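Local coordinates for protein guanine nucleotide exchange factor SRM1 (Saccharomyces cerevisiae, PDB 3OF7) that promotes the exchange of GDP for GTP on the small GTPases GSP1 and GSP2, binds chromatin and controls RNA metabolism and nuclear transport, at residues Gly183-Lys188 with Lys197-Ser202; Phe403-Ala408 with Pro413-Thr418. All coordinates share one frame; numbering follows the deposited sequence.

Contact 1: residues Gly183-Lys188 with Lys197-Ser202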
loop_
_atom_site.group_PDB
_atom_site.type_symbol
_atom_site.label_atom_id
_atom_site.label_comp_id
_atom_site.label_asym_id
_atom_site.label_seq_id
_atom_site.Cartn_x
_atom_site.Cartn_y
_atom_site.Cartn_z
ATOM N N GLY A 183 4.875 -11.537 -17.186
ATOM C CA GLY A 183 3.619 -11.686 -17.928
ATOM C C GLY A 183 2.433 -11.361 -17.041
ATOM O O GLY A 183 2.598 -10.940 -15.887
ATOM N N PHE A 184 1.237 -11.572 -17.567
ATOM C CA PHE A 184 0.026 -11.225 -16.837
ATOM C C PHE A 184 -0.750 -12.472 -16.417
ATOM O O PHE A 184 -0.964 -12.701 -15.223
ATOM C CB PHE A 184 -0.832 -10.267 -17.673
ATOM C CG PHE A 184 -2.166 -9.924 -17.047
ATOM C CD1 PHE A 184 -2.245 -9.020 -15.987
ATOM C CD2 PHE A 184 -3.347 -10.487 -17.544
ATOM C CE1 PHE A 184 -3.488 -8.691 -15.413
ATOM C CE2 PHE A 184 -4.586 -10.171 -16.982
ATOM C CZ PHE A 184 -4.660 -9.268 -15.914
ATOM N N TYR A 185 -1.171 -13.280 -17.389
ATOM C CA TYR A 185 -1.951 -14.480 -17.063
ATOM C C TYR A 185 -1.428 -15.715 -17.802
ATOM O O TYR A 185 -1.447 -15.762 -19.026
ATOM C CB TYR A 185 -3.434 -14.256 -17.364
ATOM C CG TYR A 185 -4.350 -15.262 -16.703
ATOM C CD1 TYR A 185 -4.804 -16.381 -17.406
ATOM C CD2 TYR A 185 -4.770 -15.096 -15.382
ATOM C CE1 TYR A 185 -5.645 -17.312 -16.813
ATOM C CE2 TYR A 185 -5.627 -16.024 -14.776
ATOM C CZ TYR A 185 -6.058 -17.132 -15.507
ATOM O OH TYR A 185 -6.896 -18.063 -14.938
ATOM N N GLN A 186 -0.947 -16.687 -17.034
ATOM C CA GLN A 186 -0.349 -17.906 -17.564
ATOM C C GLN A 186 0.571 -17.597 -18.753
ATOM O O GLN A 186 1.374 -16.657 -18.685
ATOM C CB GLN A 186 -1.451 -18.932 -17.894
ATOM C CG GLN A 186 -2.265 -19.315 -16.661
ATOM C CD GLN A 186 -3.443 -20.229 -16.954
ATOM O OE1 GLN A 186 -4.000 -20.223 -18.054
ATOM N NE2 GLN A 186 -3.837 -21.010 -15.957
ATOM N N ASP A 187 0.459 -18.381 -19.823
ATOM C CA ASP A 187 1.217 -18.109 -21.046
ATOM C C ASP A 187 0.271 -17.546 -22.106
ATOM O O ASP A 187 0.551 -17.597 -23.311
ATOM C CB ASP A 187 1.921 -19.380 -21.541
ATOM C CG ASP A 187 3.221 -19.087 -22.269
ATOM O OD1 ASP A 187 3.463 -17.918 -22.640
ATOM N N LYS A 188 -0.842 -16.978 -21.650
ATOM C CA LYS A 188 -1.886 -16.506 -22.560
ATOM C C LYS A 188 -1.893 -14.993 -22.791
ATOM O O LYS A 188 -2.151 -14.541 -23.909
ATOM C CB LYS A 188 -3.261 -16.990 -22.083
ATOM C CG LYS A 188 -3.313 -18.494 -21.782
ATOM C CD LYS A 188 -4.700 -18.937 -21.332
ATOM N N LYS A 197 -11.653 -9.687 -16.699
ATOM C CA LYS A 197 -12.200 -10.535 -15.650
ATOM C C LYS A 197 -11.279 -11.717 -15.387
ATOM O O LYS A 197 -10.948 -12.477 -16.310
ATOM C CB LYS A 197 -13.603 -11.036 -16.026
ATOM C CG LYS A 197 -14.322 -11.734 -14.884
ATOM C CD LYS A 197 -15.677 -12.299 -15.314
ATOM C CE LYS A 197 -16.294 -13.115 -14.187
ATOM N NZ LYS A 197 -17.480 -13.911 -14.642
ATOM N N VAL A 198 -10.848 -11.855 -14.137
ATOM C CA VAL A 198 -9.978 -12.956 -13.750
ATOM C C VAL A 198 -10.872 -14.181 -13.554
ATOM O O VAL A 198 -11.845 -14.106 -12.810
ATOM C CB VAL A 198 -9.185 -12.635 -12.462
ATOM C CG1 VAL A 198 -8.273 -13.794 -12.067
ATOM C CG2 VAL A 198 -8.370 -11.356 -12.644
ATOM N N PRO A 199 -10.575 -15.294 -14.260
ATOM C CA PRO A 199 -11.364 -16.518 -14.085
ATOM C C PRO A 199 -11.450 -16.934 -12.627
ATOM O O PRO A 199 -10.448 -16.912 -11.905
ATOM C CB PRO A 199 -10.593 -17.558 -14.914
ATOM C CG PRO A 199 -9.977 -16.760 -15.999
ATOM C CD PRO A 199 -9.589 -15.439 -15.348
ATOM N N THR A 200 -12.658 -17.295 -12.199
ATOM C CA THR A 200 -12.932 -17.673 -10.817
ATOM C C THR A 200 -11.913 -18.683 -10.301
ATOM O O THR A 200 -11.593 -19.659 -10.981
ATOM C CB THR A 200 -14.372 -18.235 -10.700
ATOM O OG1 THR A 200 -15.279 -17.305 -11.303
ATOM C CG2 THR A 200 -14.768 -18.453 -9.252
ATOM N N PHE A 201 -11.384 -18.437 -9.109
ATOM C CA PHE A 201 -10.353 -19.304 -8.552
ATOM C C PHE A 201 -10.691 -19.735 -7.140
ATOM O O PHE A 201 -9.856 -20.294 -6.433
ATOM C CB PHE A 201 -8.963 -18.648 -8.636
ATOM C CG PHE A 201 -8.914 -17.234 -8.106
ATOM C CD1 PHE A 201 -8.655 -16.990 -6.759
ATOM C CD2 PHE A 201 -9.113 -16.148 -8.960
ATOM C CE1 PHE A 201 -8.599 -15.678 -6.268
ATOM C CE2 PHE A 201 -9.057 -14.838 -8.473
ATOM C CZ PHE A 201 -8.806 -14.610 -7.126
ATOM N N SER A 202 -11.933 -19.487 -6.739
ATOM C CA SER A 202 -12.428 -19.966 -5.453
ATOM C C SER A 202 -13.930 -20.245 -5.502
ATOM O O SER A 202 -14.651 -19.682 -6.332
ATOM C CB SER A 202 -12.122 -18.957 -4.343
ATOM O OG SER A 202 -12.679 -19.386 -3.109
HETATM O O HOH W 1 -7.837 -17.456 -12.376
#
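Tyr185 and Pro199 reach toward each other from opposite directions and carry most of this small contact. The phenol end of Tyr185 abuts the pyrrolidine ring: OH is 3.5 Å from Pro199 CG, and CZ is 3.9 Å from Pro199 CD. Val198 adds a looser apolar touch, with its CG1 4.4 Å from Tyr185 CE2. A water links the two segments as well. It lies at the edge of the tyrosine ring, in plane, 2.8 Å from Tyr185 OH, and donates to Pro199 O over 2.7 Å. CG of Tyr185 is anti to the backbone N (chi1 -163°), which directs the ring to the 197-202 segment. Phe184 and Tyr185 form a classic beta bulge opposite Ile189, just after strand 180-183. Trp196 meets the Tyr185 ring edge-to-face, and Trp228 from strand 225-229 touches both Tyr185 and Val198. The contact thus joins two loops of the third RCC1 repeat beside the next blade of the beta-propeller. The direct touch between the segments is apolar in character, while their polar groups, Tyr185 OH and Pro199 O, are joined through the shared water.

Contact 2: residues Phe403-Ala408 with Pro413-Thr418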
loop_
_atom_site.group_PDB
_atom_site.type_symbol
_atom_site.label_atom_id
_atom_site.label_comp_id
_atom_site.label_asym_id
_atom_site.label_seq_id
_atom_site.Cartn_x
_atom_site.Cartn_y
_atom_site.Cartn_z
ATOM N N PHE A 403 13.187 7.697 3.726
ATOM C CA PHE A 403 14.028 8.207 2.650
ATOM C C PHE A 403 13.544 9.579 2.178
ATOM O O PHE A 403 12.366 9.751 1.859
ATOM C CB PHE A 403 14.005 7.202 1.502
ATOM C CG PHE A 403 14.981 7.502 0.392
ATOM C CD1 PHE A 403 14.550 7.532 -0.927
ATOM C CD2 PHE A 403 16.327 7.729 0.665
ATOM C CE1 PHE A 403 15.456 7.789 -1.973
ATOM C CE2 PHE A 403 17.242 7.971 -0.359
ATOM C CZ PHE A 403 16.803 8.010 -1.682
ATOM N N GLY A 404 14.452 10.553 2.148
ATOM C CA GLY A 404 14.075 11.937 1.880
ATOM C C GLY A 404 14.398 12.492 0.507
ATOM O O GLY A 404 13.874 13.535 0.117
ATOM N N GLU A 405 15.263 11.803 -0.232
ATOM C CA GLU A 405 15.788 12.324 -1.499
ATOM C C GLU A 405 14.725 12.610 -2.580
ATOM O O GLU A 405 14.912 13.476 -3.431
ATOM C CB GLU A 405 16.866 11.372 -2.019
ATOM C CG GLU A 405 17.577 11.779 -3.288
ATOM C CD GLU A 405 18.667 10.786 -3.636
ATOM O OE1 GLU A 405 19.609 10.643 -2.830
ATOM O OE2 GLU A 405 18.571 10.131 -4.695
ATOM N N THR A 406 13.610 11.894 -2.550
ATOM C CA THR A 406 12.571 12.125 -3.553
ATOM C C THR A 406 11.419 12.986 -3.026
ATOM O O THR A 406 10.437 13.208 -3.738
ATOM C CB THR A 406 12.030 10.806 -4.135
ATOM O OG1 THR A 406 11.774 9.892 -3.067
ATOM C CG2 THR A 406 13.053 10.193 -5.113
ATOM N N TYR A 407 11.561 13.471 -1.791
ATOM C CA TYR A 407 10.589 14.376 -1.133
ATOM C C TYR A 407 9.232 13.715 -0.896
ATOM O O TYR A 407 8.223 14.397 -0.710
ATOM C CB TYR A 407 10.415 15.694 -1.916
ATOM C CG TYR A 407 11.727 16.323 -2.328
ATOM C CD1 TYR A 407 12.494 17.041 -1.407
ATOM C CD2 TYR A 407 12.212 16.181 -3.629
ATOM C CE1 TYR A 407 13.710 17.610 -1.773
ATOM C CE2 TYR A 407 13.433 16.748 -4.007
ATOM C CZ TYR A 407 14.169 17.462 -3.074
ATOM O OH TYR A 407 15.370 18.031 -3.431
ATOM N N ALA A 408 9.219 12.384 -0.895
ATOM C CA ALA A 408 7.993 11.614 -0.700
ATOM C C ALA A 408 7.434 11.778 0.718
ATOM O O ALA A 408 6.263 11.481 0.971
ATOM C CB ALA A 408 8.250 10.141 -1.010
ATOM N N PRO A 413 12.010 21.454 1.472
ATOM C CA PRO A 413 13.220 21.512 0.651
ATOM C C PRO A 413 14.461 20.965 1.354
ATOM O O PRO A 413 15.476 21.666 1.467
ATOM C CB PRO A 413 13.380 23.014 0.387
ATOM C CG PRO A 413 12.841 23.657 1.622
ATOM C CD PRO A 413 11.749 22.744 2.148
ATOM N N PHE A 414 14.371 19.724 1.820
ATOM C CA PHE A 414 15.481 19.049 2.486
ATOM C C PHE A 414 15.576 17.629 1.933
ATOM O O PHE A 414 14.585 16.892 1.957
ATOM C CB PHE A 414 15.244 18.977 3.997
ATOM C CG PHE A 414 14.660 20.234 4.599
ATOM C CD1 PHE A 414 15.466 21.339 4.865
ATOM C CD2 PHE A 414 13.304 20.298 4.925
ATOM C CE1 PHE A 414 14.925 22.497 5.431
ATOM C CE2 PHE A 414 12.752 21.451 5.489
ATOM C CZ PHE A 414 13.566 22.550 5.747
ATOM N N GLU A 415 16.752 17.244 1.442
ATOM C CA GLU A 415 16.948 15.901 0.879
ATOM C C GLU A 415 17.242 14.820 1.925
ATOM O O GLU A 415 17.054 13.628 1.660
ATOM C CB GLU A 415 18.066 15.908 -0.172
ATOM C CG GLU A 415 17.647 16.443 -1.520
ATOM C CD GLU A 415 18.731 16.289 -2.576
ATOM O OE1 GLU A 415 19.053 17.291 -3.248
ATOM O OE2 GLU A 415 19.267 15.169 -2.734
ATOM N N ASP A 416 17.700 15.233 3.105
ATOM C CA ASP A 416 18.139 14.287 4.137
ATOM C C ASP A 416 16.990 13.408 4.609
ATOM O O ASP A 416 15.838 13.859 4.665
ATOM C CB ASP A 416 18.753 15.017 5.332
ATOM C CG ASP A 416 19.783 16.045 4.917
ATOM O OD1 ASP A 416 19.386 17.193 4.617
ATOM O OD2 ASP A 416 20.983 15.701 4.887
ATOM N N ASP A 417 17.305 12.158 4.940
ATOM C CA ASP A 417 16.306 11.222 5.463
ATOM C C ASP A 417 15.728 11.709 6.789
ATOM O O ASP A 417 16.419 12.372 7.569
ATOM C CB ASP A 417 16.908 9.829 5.627
ATOM C CG ASP A 417 17.488 9.279 4.329
ATOM O OD1 ASP A 417 17.025 9.674 3.235
ATOM O OD2 ASP A 417 18.408 8.444 4.408
ATOM N N THR A 418 14.451 11.391 7.021
ATOM C CA THR A 418 13.745 11.790 8.235
ATOM C C THR A 418 13.693 10.618 9.209
ATOM O O THR A 418 13.108 9.570 8.912
ATOM C CB THR A 418 12.325 12.326 7.922
ATOM O OG1 THR A 418 12.417 13.471 7.068
ATOM C CG2 THR A 418 11.596 12.710 9.197
HETATM O O HOH W 2 12.858 14.995 2.031
#
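Phe403 meets Asp417 through one ring atom, with CD2 3.3 Å from Asp417 OD1. The ring and the carboxylate are inclined by 53°. The ring is also folded back over its own chain, where Glu405 N sits above the centre of one face. Gly404 follows and makes the direct hydrogen bond of the contact. Its N-H points at Asp417 OD1 over 2.9 Å at 159°, on the anti side of the carboxylate and somewhat out of its plane. CG of Asp417 lies beside its own backbone N (chi1 -57°), which brings OD1 in front of this N-H. With an alanine in place of this aspartate, the Gly404 N-H would probably lose its acceptor and the start of the turn would be freer to shift. Gly404 has no side chain, and a CB here would clash with the carbonyl oxygens of Glu415 and Asp416. A water donates to both Gly404 O and Phe414 O, at 2.6 Å from each.

Gly404 to Tyr407 form a type I beta turn, closed by Tyr407 N bonding to Gly404 O. The turn belongs to the long loop between strands 398-402 and 418-419 in the seventh RCC1 repeat of the beta-propeller.

Glu405 is extended and slants across Glu415 at the surface. Its OE1 is 4.5 Å from Glu415 OE2, and these like charges probably disfavour a closer approach. Thr406 O accepts a hydrogen bond from Thr36 OG1 near the start of the propeller. Tyr407 has Glu405 O over one face of its ring. Its OH lies 3.4 Å from Glu415 CG, so the hydroxyl end touches the aliphatic part of that side chain. Tyr407 CE1 also lies 3.9 Å from Phe414 O.

Overall arrangement
Both contacts belong to the RCC1-like beta-propeller, on opposite sides of the chain's centre. Their centres are about 39 Å apart and their nearest atoms about 26 Å, so they do not touch. They come in series along the chain: contact 1 in the third RCC1 repeat, contact 2 in the seventh. No sheet is shared. Contact 1 lies by the sheet containing strands 169-177, 180-183 and 195-197. Contact 2 lies by the sheet of strands 379-384, 388-393, 398-402 and 421-423. Each joins segments close in sequence, within its own repeat. The two contacts are therefore separate local elements of one propeller.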